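Uncharacterized lipoprotein yjhA (Bacillus subtilis, PDB 3CFU) is of unknown function but, as a lipoprotein, is probably tethered to the cell membrane by a lipid, the chain described here being its soluble DUF4352-containing part. Local coordinates at residues 12-17 with 54-59; 18-23 with 49-54; 68-73 with 106-111; 125-130 with 141-146. One frame throughout, in Å; residues are numbered along the deposited sequence.

Contact 1: 12-17 with 54-59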
loop_
_atom_site.group_PDB
_atom_site.type_symbol
_atom_site.label_atom_id
_atom_site.label_comp_id
_atom_site.label_asym_id
_atom_site.label_seq_id
_atom_site.Cartn_x
_atom_site.Cartn_y
_atom_site.Cartn_z
ATOM N N HIS A 12 8.413 1.927 12.803
ATOM C CA HIS A 12 8.255 3.246 13.415
ATOM C C HIS A 12 6.962 3.920 12.980
ATOM O O HIS A 12 6.828 5.142 13.058
ATOM C CB HIS A 12 9.444 4.136 13.059
ATOM C CG HIS A 12 10.716 3.712 13.718
ATOM N ND1 HIS A 12 10.973 3.946 15.052
ATOM C CD2 HIS A 12 11.780 3.022 13.244
ATOM C CE1 HIS A 12 12.140 3.417 15.373
ATOM N NE2 HIS A 12 12.650 2.849 14.293
ATOM N N THR A 13 6.008 3.113 12.534
ATOM C CA THR A 13 4.720 3.625 12.086
ATOM C C THR A 13 3.563 2.802 12.654
ATOM O O THR A 13 3.770 1.689 13.121
ATOM C CB THR A 13 4.572 3.517 10.537
ATOM O OG1 THR A 13 4.560 2.132 10.158
ATOM C CG2 THR A 13 5.719 4.209 9.820
ATOM N N ASN A 14 2.355 3.375 12.648
ATOM C CA ASN A 14 1.152 2.620 13.019
ATOM C C ASN A 14 0.575 2.574 11.617
ATOM O O ASN A 14 0.535 3.596 10.938
ATOM C CB ASN A 14 0.166 3.381 13.906
ATOM C CG ASN A 14 0.519 3.325 15.375
ATOM O OD1 ASN A 14 0.138 4.214 16.133
ATOM N ND2 ASN A 14 1.230 2.282 15.791
ATOM N N PHE A 15 0.118 1.414 11.188
ATOM C CA PHE A 15 -0.391 1.262 9.840
ATOM C C PHE A 15 -1.786 0.675 9.774
ATOM O O PHE A 15 -2.141 -0.203 10.563
ATOM C CB PHE A 15 0.555 0.352 9.057
ATOM C CG PHE A 15 0.083 0.036 7.679
ATOM C CD1 PHE A 15 0.244 0.955 6.656
ATOM C CD2 PHE A 15 -0.554 -1.167 7.410
ATOM C CE1 PHE A 15 -0.217 0.687 5.390
ATOM C CE2 PHE A 15 -1.018 -1.447 6.146
ATOM C CZ PHE A 15 -0.853 -0.512 5.129
ATOM N N THR A 16 -2.573 1.123 8.808
ATOM C CA THR A 16 -3.911 0.589 8.695
ATOM C C THR A 16 -4.457 0.575 7.279
ATOM O O THR A 16 -4.180 1.473 6.482
ATOM C CB THR A 16 -4.905 1.373 9.623
ATOM O OG1 THR A 16 -6.258 1.066 9.259
ATOM C CG2 THR A 16 -4.688 2.849 9.513
ATOM N N VAL A 17 -5.200 -0.482 6.966
ATOM C CA VAL A 17 -5.853 -0.592 5.673
ATOM C C VAL A 17 -7.283 -0.154 6.002
ATOM O O VAL A 17 -7.989 -0.828 6.755
ATOM C CB VAL A 17 -5.865 -2.043 5.133
ATOM C CG1 VAL A 17 -6.551 -2.069 3.773
ATOM C CG2 VAL A 17 -4.445 -2.578 5.010
ATOM N N THR A 54 -3.377 4.084 5.682
ATOM C CA THR A 54 -2.901 5.216 6.460
ATOM C C THR A 54 -1.616 4.843 7.175
ATOM O O THR A 54 -1.502 3.751 7.724
ATOM C CB THR A 54 -3.925 5.648 7.540
ATOM O OG1 THR A 54 -5.071 6.230 6.908
ATOM C CG2 THR A 54 -3.302 6.672 8.502
HETATM N N MSE A 55 -0.656 5.762 7.152
HETATM C CA MSE A 55 0.627 5.589 7.816
HETATM C C MSE A 55 0.795 6.687 8.855
HETATM O O MSE A 55 0.634 7.871 8.554
HETATM C CB MSE A 55 1.797 5.692 6.827
HETATM C CG MSE A 55 1.993 4.472 5.958
HETATM SE SE MSE A 55 3.434 4.635 4.665
HETATM C CE MSE A 55 4.956 4.753 5.851
ATOM N N GLU A 56 1.120 6.294 10.079
ATOM C CA GLU A 56 1.335 7.264 11.133
ATOM C C GLU A 56 2.746 7.128 11.675
ATOM O O GLU A 56 3.135 6.068 12.185
ATOM C CB GLU A 56 0.334 7.064 12.272
ATOM C CG GLU A 56 0.626 7.885 13.527
ATOM C CD GLU A 56 -0.433 7.667 14.608
ATOM O OE1 GLU A 56 -1.479 7.057 14.288
ATOM O OE2 GLU A 56 -0.230 8.104 15.765
ATOM N N ASN A 57 3.516 8.203 11.560
ATOM C CA ASN A 57 4.879 8.198 12.057
ATOM C C ASN A 57 4.848 8.418 13.566
ATOM O O ASN A 57 4.366 9.445 14.038
ATOM C CB ASN A 57 5.701 9.294 11.373
ATOM C CG ASN A 57 7.157 9.226 11.740
ATOM O OD1 ASN A 57 7.986 9.973 11.217
ATOM N ND2 ASN A 57 7.481 8.324 12.659
ATOM N N ILE A 58 5.354 7.434 14.307
ATOM C CA ILE A 58 5.403 7.468 15.768
ATOM C C ILE A 58 6.849 7.420 16.243
ATOM O O ILE A 58 7.135 7.122 17.399
ATOM C CB ILE A 58 4.623 6.279 16.394
ATOM C CG1 ILE A 58 5.131 4.957 15.820
ATOM C CG2 ILE A 58 3.120 6.427 16.123
ATOM C CD1 ILE A 58 4.513 3.750 16.491
ATOM N N GLY A 59 7.764 7.691 15.323
ATOM C CA GLY A 59 9.169 7.716 15.676
ATOM C C GLY A 59 9.644 9.166 15.655
ATOM O O GLY A 59 8.884 10.067 15.291
#
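Glu56 O is approached by two neighbouring groups of the other strand: Asn14 N donates to it at 2.8 Å, in the carbonyl plane and on a lone pair, and Thr13 CA lies 2.9 Å from Glu56 O in a CA-H...O contact. The return bond, Glu56 N to Asn14 O, makes Asn14 and Glu56 an antiparallel hydrogen-bonded pair. Thr16 and Thr54 form the next such pair, with Thr54 N 2.8 Å from Thr16 O; beyond the other end Ile58 N donates to His12 O at 168°, nearly straight. Thr13-Asn57 and Phe15-Met55 are the intervening non-hydrogen-bonded pairs.

Side chains alternate accordingly. With CG anti to the carbonyl carbon (chi1 -84°), the Asn14 side chain runs beside that of Glu56, amide and carboxylate planes 83° apart, and crosses Ile58, whose CD1 is 3.7 Å from Asn14 ND2. Cut back to alanine, this position would probably lose the amide that packs against the Ile58 methyls and flanks the Glu56 carboxylate, leaving a gap between the two side chains. Farther along, Thr16 CG2 touches Thr54 CB at 3.5 Å, while Thr54 OG1 is bonded to Thr105 OG1.

On the reverse face Met55 CG meets the edge of the Phe15 ring, 4.0 Å from CD1, and the bent selenomethionine chain brings its CE to Thr13 CG2. Thr13 OG1 bonds to Ala10 O and Tyr124 OH, and the Phe15 ring stacks on Tyr124. The chemistry is thus two-sided: polar groups line the face of Asn14 and Glu56, whereas Phe15 and Met55 give the other to the core.

Contact 2: 18-23 with 49-54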
loop_
_atom_site.group_PDB
_atom_site.type_symbol
_atom_site.label_atom_id
_atom_site.label_comp_id
_atom_site.label_asym_id
_atom_site.label_seq_id
_atom_site.Cartn_x
_atom_site.Cartn_y
_atom_site.Cartn_z
ATOM N N ASN A 18 -7.699 0.985 5.455
ATOM C CA ASN A 18 -9.032 1.528 5.719
ATOM C C ASN A 18 -10.151 0.762 5.027
ATOM O O ASN A 18 -10.877 0.008 5.673
ATOM C CB ASN A 18 -9.070 3.000 5.315
ATOM C CG ASN A 18 -8.081 3.841 6.102
ATOM O OD1 ASN A 18 -7.570 4.852 5.609
ATOM N ND2 ASN A 18 -7.812 3.432 7.335
ATOM N N LYS A 19 -10.300 0.955 3.720
ATOM C CA LYS A 19 -11.340 0.255 2.975
ATOM C C LYS A 19 -10.832 -0.276 1.650
ATOM O O LYS A 19 -9.730 0.061 1.206
ATOM C CB LYS A 19 -12.520 1.182 2.649
ATOM C CG LYS A 19 -12.638 2.417 3.509
ATOM C CD LYS A 19 -12.214 3.661 2.750
ATOM C CE LYS A 19 -13.227 4.041 1.678
ATOM N NZ LYS A 19 -12.743 5.208 0.896
ATOM N N VAL A 20 -11.651 -1.121 1.030
ATOM C CA VAL A 20 -11.340 -1.642 -0.286
ATOM C C VAL A 20 -12.554 -1.416 -1.184
ATOM O O VAL A 20 -13.562 -2.117 -1.083
ATOM C CB VAL A 20 -11.017 -3.151 -0.309
ATOM C CG1 VAL A 20 -10.714 -3.572 -1.750
ATOM C CG2 VAL A 20 -9.824 -3.454 0.572
ATOM N N ASP A 21 -12.476 -0.410 -2.043
ATOM C CA ASP A 21 -13.572 -0.164 -2.964
ATOM C C ASP A 21 -13.177 -0.879 -4.270
ATOM O O ASP A 21 -12.002 -1.186 -4.482
ATOM C CB ASP A 21 -13.773 1.347 -3.189
ATOM C CG ASP A 21 -13.987 2.117 -1.880
ATOM O OD1 ASP A 21 -14.749 1.624 -1.018
ATOM O OD2 ASP A 21 -13.402 3.218 -1.716
ATOM N N ARG A 22 -14.158 -1.180 -5.116
ATOM C CA ARG A 22 -13.901 -1.842 -6.394
ATOM C C ARG A 22 -14.616 -1.039 -7.473
ATOM O O ARG A 22 -15.738 -0.577 -7.260
ATOM C CB ARG A 22 -14.460 -3.277 -6.400
ATOM C CG ARG A 22 -13.901 -4.221 -5.338
ATOM C CD ARG A 22 -14.977 -5.199 -4.879
ATOM N NE ARG A 22 -16.105 -4.503 -4.257
ATOM C CZ ARG A 22 -17.335 -5.003 -4.142
ATOM N NH1 ARG A 22 -17.609 -6.214 -4.615
ATOM N NH2 ARG A 22 -18.294 -4.296 -3.546
ATOM N N VAL A 23 -13.968 -0.851 -8.618
ATOM C CA VAL A 23 -14.593 -0.134 -9.726
ATOM C C VAL A 23 -14.564 -1.069 -10.931
ATOM O O VAL A 23 -13.840 -2.069 -10.922
ATOM C CB VAL A 23 -13.838 1.175 -10.106
ATOM C CG1 VAL A 23 -12.574 0.859 -10.907
ATOM C CG2 VAL A 23 -14.756 2.080 -10.920
ATOM N N LEU A 49 -9.090 -3.150 -7.570
ATOM C CA LEU A 49 -9.136 -2.870 -6.145
ATOM C C LEU A 49 -8.598 -1.448 -5.893
ATOM O O LEU A 49 -7.673 -0.987 -6.567
ATOM C CB LEU A 49 -8.257 -3.866 -5.372
ATOM C CG LEU A 49 -8.839 -5.276 -5.217
ATOM C CD1 LEU A 49 -9.459 -5.733 -6.523
ATOM C CD2 LEU A 49 -7.757 -6.244 -4.766
ATOM N N ILE A 50 -9.211 -0.757 -4.939
ATOM C CA ILE A 50 -8.774 0.578 -4.553
ATOM C C ILE A 50 -8.607 0.533 -3.048
ATOM O O ILE A 50 -9.536 0.847 -2.307
ATOM C CB ILE A 50 -9.791 1.683 -4.872
ATOM C CG1 ILE A 50 -10.041 1.754 -6.378
ATOM C CG2 ILE A 50 -9.271 3.019 -4.353
ATOM C CD1 ILE A 50 -10.830 0.583 -6.912
ATOM N N ILE A 51 -7.423 0.132 -2.597
ATOM C CA ILE A 51 -7.143 0.040 -1.174
ATOM C C ILE A 51 -6.663 1.373 -0.629
ATOM O O ILE A 51 -5.722 1.969 -1.156
ATOM C CB ILE A 51 -6.067 -1.035 -0.891
ATOM C CG1 ILE A 51 -6.553 -2.398 -1.396
ATOM C CG2 ILE A 51 -5.783 -1.110 0.598
ATOM C CD1 ILE A 51 -5.475 -3.448 -1.494
ATOM N N GLU A 52 -7.342 1.852 0.410
ATOM C CA GLU A 52 -6.964 3.098 1.057
ATOM C C GLU A 52 -6.249 2.682 2.331
ATOM O O GLU A 52 -6.756 1.848 3.089
ATOM C CB GLU A 52 -8.190 3.950 1.405
ATOM C CG GLU A 52 -7.820 5.275 2.041
ATOM C CD GLU A 52 -9.025 6.080 2.480
ATOM O OE1 GLU A 52 -9.698 5.672 3.451
ATOM O OE2 GLU A 52 -9.301 7.123 1.847
ATOM N N VAL A 53 -5.067 3.251 2.553
ATOM C CA VAL A 53 -4.267 2.936 3.734
ATOM C C VAL A 53 -3.802 4.219 4.429
ATOM O O VAL A 53 -3.835 5.305 3.845
ATOM C CB VAL A 53 -3.013 2.067 3.355
ATOM C CG1 VAL A 53 -3.446 0.790 2.649
ATOM C CG2 VAL A 53 -2.072 2.847 2.456
ATOM N N THR A 54 -3.377 4.084 5.682
ATOM C CA THR A 54 -2.901 5.216 6.460
ATOM C C THR A 54 -1.616 4.843 7.175
ATOM O O THR A 54 -1.502 3.751 7.724
ATOM C CB THR A 54 -3.925 5.648 7.540
ATOM O OG1 THR A 54 -5.071 6.230 6.908
ATOM C CG2 THR A 54 -3.302 6.672 8.502
#
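Glu52 reaches past Asn18 and Lys19 with an extended chain, its CG anti to the backbone N (chi1 -178°). Its CB lies 4.1 Å from Asn18 CB, and its CG passes the same atom only slightly farther off. At the tip the two oxygens divide: OE1 rests 3.3 Å from Lys19 CD, whereas OE2 forms a salt bridge with Arg91. Lys19 bends at its second and third torsions, which leaves NZ 4.0 Å from Glu52 OE1, too long for a salt bridge, and 3.3 Å from Asp21 OD2, where a weak salt bridge forms. The ammonium thus sits between two carboxylates and would be expected to soften their mutual repulsion.

The backbone explains why Glu52 faces two residues. Asn18 N donates to Glu52 O at 2.7 Å, but Glu52 N donates to the next residue, reaching Lys19 O at 170°. Farther on, Asp21 and Ile50 exchange a pair of backbone bonds, the one from Asp21 N coming from well above the carbonyl plane of Ile50. Ile50 CD1 folds over this rung, 3.2 Å from Asp21 O.

On the other face Val20 CG2 lies alongside Ile51 CG1 at 4.0 Å, and Leu72 of the second sheet touches Ile51. One extra residue in strand 13-23, with Asn18 bent out of extended geometry (psi -76°), fits a beta bulge within an antiparallel sheet.

Contact 3: 68-73 with 106-111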
loop_
_atom_site.group_PDB
_atom_site.type_symbol
_atom_site.label_atom_id
_atom_site.label_comp_id
_atom_site.label_asym_id
_atom_site.label_seq_id
_atom_site.Cartn_x
_atom_site.Cartn_y
_atom_site.Cartn_z
ATOM N N ILE A 68 6.943 1.675 -3.137
ATOM C CA ILE A 68 7.660 0.397 -3.193
ATOM C C ILE A 68 7.533 -0.441 -1.925
ATOM O O ILE A 68 7.863 -1.625 -1.919
ATOM C CB ILE A 68 9.178 0.578 -3.486
ATOM C CG1 ILE A 68 9.830 1.435 -2.391
ATOM C CG2 ILE A 68 9.367 1.191 -4.889
ATOM C CD1 ILE A 68 11.352 1.416 -2.418
ATOM N N GLY A 69 7.048 0.166 -0.854
ATOM C CA GLY A 69 6.919 -0.573 0.383
ATOM C C GLY A 69 5.670 -1.422 0.407
ATOM O O GLY A 69 5.385 -2.081 1.403
ATOM N N PHE A 70 4.935 -1.422 -0.694
ATOM C CA PHE A 70 3.695 -2.169 -0.770
ATOM C C PHE A 70 3.647 -3.254 -1.830
ATOM O O PHE A 70 4.308 -3.164 -2.862
ATOM C CB PHE A 70 2.539 -1.199 -1.000
ATOM C CG PHE A 70 2.357 -0.226 0.115
ATOM C CD1 PHE A 70 2.948 1.030 0.067
ATOM C CD2 PHE A 70 1.641 -0.592 1.244
ATOM C CE1 PHE A 70 2.834 1.914 1.130
ATOM C CE2 PHE A 70 1.518 0.285 2.318
ATOM C CZ PHE A 70 2.115 1.541 2.264
ATOM N N ASP A 71 2.845 -4.276 -1.575
ATOM C CA ASP A 71 2.718 -5.376 -2.511
ATOM C C ASP A 71 1.464 -6.190 -2.226
ATOM O O ASP A 71 1.069 -6.353 -1.071
ATOM C CB ASP A 71 3.963 -6.262 -2.429
ATOM C CG ASP A 71 3.972 -7.354 -3.470
ATOM O OD1 ASP A 71 3.387 -7.141 -4.552
ATOM O OD2 ASP A 71 4.578 -8.419 -3.222
ATOM N N LEU A 72 0.835 -6.672 -3.292
ATOM C CA LEU A 72 -0.374 -7.484 -3.189
ATOM C C LEU A 72 -0.033 -8.890 -3.667
ATOM O O LEU A 72 0.530 -9.071 -4.749
ATOM C CB LEU A 72 -1.486 -6.901 -4.063
ATOM C CG LEU A 72 -2.924 -7.319 -3.746
ATOM C CD1 LEU A 72 -3.379 -6.645 -2.449
ATOM C CD2 LEU A 72 -3.835 -6.918 -4.903
ATOM N N ARG A 73 -0.367 -9.887 -2.858
ATOM C CA ARG A 73 -0.077 -11.267 -3.211
ATOM C C ARG A 73 -1.348 -12.116 -3.394
ATOM O O ARG A 73 -2.408 -11.794 -2.849
ATOM C CB ARG A 73 0.842 -11.876 -2.137
ATOM C CG ARG A 73 2.224 -11.220 -2.097
ATOM C CD ARG A 73 3.087 -11.684 -0.927
ATOM N NE ARG A 73 4.310 -10.888 -0.837
ATOM C CZ ARG A 73 5.058 -10.769 0.259
ATOM N NH1 ARG A 73 4.708 -11.403 1.370
ATOM N NH2 ARG A 73 6.142 -9.995 0.251
ATOM N N GLY A 106 -3.627 7.432 1.711
ATOM C CA GLY A 106 -3.586 7.335 0.264
ATOM C C GLY A 106 -4.094 6.006 -0.255
ATOM O O GLY A 106 -4.462 5.121 0.519
ATOM N N VAL A 107 -4.097 5.845 -1.572
ATOM C CA VAL A 107 -4.613 4.620 -2.151
ATOM C C VAL A 107 -3.632 3.821 -3.010
ATOM O O VAL A 107 -2.710 4.379 -3.606
ATOM C CB VAL A 107 -5.904 4.934 -2.986
ATOM C CG1 VAL A 107 -7.000 5.495 -2.059
ATOM C CG2 VAL A 107 -5.596 5.950 -4.089
ATOM N N LEU A 108 -3.836 2.504 -3.027
ATOM C CA LEU A 108 -3.050 1.556 -3.818
ATOM C C LEU A 108 -4.094 0.930 -4.735
ATOM O O LEU A 108 -5.248 0.790 -4.339
ATOM C CB LEU A 108 -2.438 0.457 -2.935
ATOM C CG LEU A 108 -1.123 0.651 -2.176
ATOM C CD1 LEU A 108 -0.856 2.118 -1.939
ATOM C CD2 LEU A 108 -1.196 -0.110 -0.856
ATOM N N SER A 109 -3.707 0.545 -5.947
ATOM C CA SER A 109 -4.670 -0.045 -6.870
ATOM C C SER A 109 -4.115 -1.231 -7.650
ATOM O O SER A 109 -2.942 -1.247 -8.036
ATOM C CB SER A 109 -5.177 1.027 -7.840
ATOM O OG SER A 109 -6.487 0.725 -8.296
ATOM N N TYR A 110 -4.972 -2.222 -7.879
ATOM C CA TYR A 110 -4.587 -3.438 -8.590
ATOM C C TYR A 110 -5.755 -4.007 -9.387
ATOM O O TYR A 110 -6.916 -3.828 -9.020
ATOM C CB TYR A 110 -4.136 -4.498 -7.588
ATOM C CG TYR A 110 -3.073 -4.037 -6.629
ATOM C CD1 TYR A 110 -1.721 -4.212 -6.921
ATOM C CD2 TYR A 110 -3.417 -3.419 -5.427
ATOM C CE1 TYR A 110 -0.736 -3.782 -6.040
ATOM C CE2 TYR A 110 -2.437 -2.982 -4.536
ATOM C CZ TYR A 110 -1.099 -3.167 -4.851
ATOM O OH TYR A 110 -0.128 -2.713 -3.996
ATOM N N VAL A 111 -5.437 -4.707 -10.469
ATOM C CA VAL A 111 -6.450 -5.322 -11.310
ATOM C C VAL A 111 -6.454 -6.823 -11.056
ATOM O O VAL A 111 -5.422 -7.489 -11.159
ATOM C CB VAL A 111 -6.177 -5.040 -12.788
ATOM C CG1 VAL A 111 -6.420 -3.565 -13.075
ATOM C CG2 VAL A 111 -4.741 -5.412 -13.135
#
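Leu72 and Tyr110 meet across the interior of a beta sandwich, where strand 70-73 of the three-stranded sheet faces strand 103-112 of the four-stranded one. The segment axes come no closer than 8.8 Å and run at 34°, a separation that only side chains can bridge; no hydrogen bond crosses between the segments.

The tight part is the leucine-tyrosine pair. Leu72 CB sits over the middle of the phenol ring, 3.8 Å from the Tyr110 centroid and 10° off its normal, a CH-pi contact. With CG of Leu72 anti to the backbone N, CD2 of the same side chain reaches the base of the ring, 3.4 Å from Tyr110 CG, and two carbons of one residue bear on a single aromatic group. Leu49 and Ile51 of strand 47-57 also touch Leu72. Next to this pair, Phe70 and Leu108 cross at about a right angle: Leu108 CD2 lies 3.6 Å from Phe70 CD2, while Leu108 CD1 stands over one face of the phenyl ring. That ring also meets Tyr124, the two planes at about 25°, and Leu93 touches both Phe70 and Leu108.

Packing slackens toward the Tyr110 hydroxyl, whose OH is 4.1 Å from Asp71 N and so beyond hydrogen-bonding range of it. Asp71 itself is partly exposed and turns its CB away from the opposing strand. Its carboxylate turns to partners outside this interface: OD1 takes a weak bond from Leu72 N, and OD2 is hydrogen-bonded to Ser79 OG and lies 3.4 Å from Arg73 NE in a weak salt bridge.

Contact 4: 125-130 with 141-146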
loop_
_atom_site.group_PDB
_atom_site.type_symbol
_atom_site.label_atom_id
_atom_site.label_comp_id
_atom_site.label_asym_id
_atom_site.label_seq_id
_atom_site.Cartn_x
_atom_site.Cartn_y
_atom_site.Cartn_z
ATOM N N ASN A 125 5.880 -3.461 4.311
ATOM C CA ASN A 125 7.190 -3.571 4.944
ATOM C C ASN A 125 7.622 -2.133 5.252
ATOM O O ASN A 125 7.967 -1.362 4.346
ATOM C CB ASN A 125 8.213 -4.253 4.021
ATOM C CG ASN A 125 9.518 -4.584 4.745
ATOM O OD1 ASN A 125 10.149 -3.711 5.359
ATOM N ND2 ASN A 125 9.925 -5.849 4.683
ATOM N N PRO A 126 7.597 -1.751 6.538
ATOM C CA PRO A 126 7.979 -0.392 6.965
ATOM C C PRO A 126 9.411 0.023 6.633
ATOM O O PRO A 126 9.680 1.194 6.387
ATOM C CB PRO A 126 7.657 -0.378 8.465
ATOM C CG PRO A 126 7.759 -1.821 8.871
ATOM C CD PRO A 126 7.209 -2.595 7.679
ATOM N N PHE A 127 10.330 -0.928 6.609
ATOM C CA PHE A 127 11.707 -0.601 6.258
ATOM C C PHE A 127 11.722 -0.239 4.759
ATOM O O PHE A 127 12.324 0.750 4.360
ATOM C CB PHE A 127 12.625 -1.795 6.542
ATOM C CG PHE A 127 14.066 -1.545 6.205
ATOM C CD1 PHE A 127 14.807 -0.609 6.909
ATOM C CD2 PHE A 127 14.684 -2.250 5.169
ATOM C CE1 PHE A 127 16.144 -0.375 6.593
ATOM C CE2 PHE A 127 16.021 -2.019 4.843
ATOM C CZ PHE A 127 16.750 -1.084 5.556
ATOM N N LEU A 128 11.040 -1.038 3.941
ATOM C CA LEU A 128 10.961 -0.785 2.504
ATOM C C LEU A 128 10.186 0.502 2.213
ATOM O O LEU A 128 10.568 1.262 1.327
ATOM C CB LEU A 128 10.268 -1.959 1.793
ATOM C CG LEU A 128 11.081 -3.058 1.082
ATOM C CD1 LEU A 128 11.555 -2.568 -0.293
ATOM C CD2 LEU A 128 12.260 -3.471 1.954
ATOM N N ALA A 129 9.105 0.736 2.963
ATOM C CA ALA A 129 8.250 1.913 2.785
ATOM C C ALA A 129 8.918 3.216 3.131
ATOM O O ALA A 129 8.498 4.275 2.668
ATOM C CB ALA A 129 6.978 1.785 3.634
ATOM N N ASP A 130 9.942 3.147 3.967
ATOM C CA ASP A 130 10.643 4.355 4.376
ATOM C C ASP A 130 11.972 4.429 3.635
ATOM O O ASP A 130 12.869 3.621 3.847
ATOM C CB ASP A 130 10.859 4.353 5.882
ATOM C CG ASP A 130 11.507 5.625 6.380
ATOM O OD1 ASP A 130 11.872 6.487 5.547
ATOM O OD2 ASP A 130 11.655 5.758 7.613
ATOM N N LYS A 141 16.169 -3.308 11.655
ATOM C CA LYS A 141 15.318 -4.206 12.426
ATOM C C LYS A 141 13.845 -4.146 12.004
ATOM O O LYS A 141 13.084 -5.085 12.239
ATOM C CB LYS A 141 15.452 -3.903 13.920
ATOM C CG LYS A 141 16.810 -4.283 14.508
ATOM C CD LYS A 141 16.821 -4.111 16.027
ATOM C CE LYS A 141 18.059 -4.724 16.675
ATOM N NZ LYS A 141 19.157 -3.734 16.851
ATOM N N ASP A 142 13.448 -3.045 11.376
ATOM C CA ASP A 142 12.069 -2.879 10.922
ATOM C C ASP A 142 11.771 -3.695 9.672
ATOM O O ASP A 142 10.620 -3.808 9.263
ATOM C CB ASP A 142 11.779 -1.400 10.615
ATOM C CG ASP A 142 11.857 -0.515 11.844
ATOM O OD1 ASP A 142 11.734 -1.044 12.972
ATOM O OD2 ASP A 142 12.026 0.712 11.681
ATOM N N ASP A 143 12.812 -4.250 9.062
ATOM C CA ASP A 143 12.674 -5.036 7.836
ATOM C C ASP A 143 11.876 -6.314 8.091
ATOM O O ASP A 143 12.456 -7.385 8.284
ATOM C CB ASP A 143 14.069 -5.380 7.297
ATOM C CG ASP A 143 14.055 -5.834 5.848
ATOM O OD1 ASP A 143 12.967 -6.119 5.301
ATOM O OD2 ASP A 143 15.155 -5.912 5.257
ATOM N N ILE A 144 10.549 -6.187 8.089
ATOM C CA ILE A 144 9.637 -7.312 8.310
ATOM C C ILE A 144 8.332 -7.072 7.545
ATOM O O ILE A 144 7.838 -5.942 7.495
ATOM C CB ILE A 144 9.342 -7.495 9.831
ATOM C CG1 ILE A 144 10.568 -8.105 10.515
ATOM C CG2 ILE A 144 8.117 -8.382 10.046
ATOM C CD1 ILE A 144 10.320 -8.580 11.904
ATOM N N ASP A 145 7.790 -8.127 6.930
ATOM C CA ASP A 145 6.540 -8.033 6.163
ATOM C C ASP A 145 5.321 -8.139 7.095
ATOM O O ASP A 145 5.318 -8.941 8.025
ATOM C CB ASP A 145 6.424 -9.172 5.135
ATOM C CG ASP A 145 7.374 -9.036 3.956
ATOM O OD1 ASP A 145 7.785 -7.912 3.610
ATOM O OD2 ASP A 145 7.686 -10.080 3.347
ATOM N N TYR A 146 4.288 -7.342 6.833
ATOM C CA TYR A 146 3.057 -7.365 7.628
ATOM C C TYR A 146 1.931 -7.630 6.661
ATOM O O TYR A 146 1.720 -6.859 5.729
ATOM C CB TYR A 146 2.818 -6.027 8.337
ATOM C CG TYR A 146 3.814 -5.747 9.435
ATOM C CD1 TYR A 146 5.043 -5.157 9.157
ATOM C CD2 TYR A 146 3.540 -6.119 10.754
ATOM C CE1 TYR A 146 5.968 -4.940 10.164
ATOM C CE2 TYR A 146 4.456 -5.911 11.768
ATOM C CZ TYR A 146 5.670 -5.323 11.470
ATOM O OH TYR A 146 6.569 -5.111 12.486
HETATM O O HOH W 1 11.811 1.776 8.625
#
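Asn125 ND2 spans two carboxylates, donating to Asp143 OD1 at 3.1 Å and to Asp145 OD1 at 3.2 Å, while Asn125 itself is the N-cap of the short helix 126-129. The two acceptors are met differently: the amide nitrogen comes nearly end-on to the C-O bond of Asp143 but from above the carboxylate plane of Asp145. The other end of the amide makes the capping bonds, with Asn125 OD1 accepting from Leu128 N at 163° and weakly from Phe127 N. Its CG is anti to the backbone N (chi1 -171°), which carries the amide between helix start and loop. A leucine in its place would probably leave the two helix N-H groups without their cap and the neighbouring carboxylates without a shared donor.

Carbon contacts flank this grip. Pro126 CD touches the edge of the Tyr146 ring, 3.6 Å from CE1, and Phe127 CB packs on the Asp143 backbone, 3.5 Å from Asp143 CA.

Farther out, the loop is shaped by an inverse gamma turn centred on Asp143, closed by a weak bond from Ile144 N to Asp142 O. Asp145 OD2 has a long, weak ion pair with Arg73, and a backbone bond joins Asn125 to Gly69. At the far end of the contact one water bridges the helix and the loop, donating to Pro126 O at 3.1 Å and to Asp142 OD2 at 3.2 Å.

In the fold
Contacts 1 and 2 are successive parts of one strand pairing in the four-stranded sheet, their centres about 17 Å apart and Thr54 common to both. Contact 3 joins this sheet to the other. It lies about 10 Å, centre to centre, from contact 2, with Leu49 N 2.7 Å from Tyr110 O in the shared sheet, and meets contact 1 where Phe15 CE1 is 3.6 Å from Phe70 CE2. Contact 4 continues from contact 3 through Gly69 O, 3.3 Å from Asn125 N. Contacts 2 and 4 lie on opposite sides of the chain's centre. The two-sheet arrangement is consistent with the immunoglobulin-like sandwich of MPT63 relatives; no active site is established.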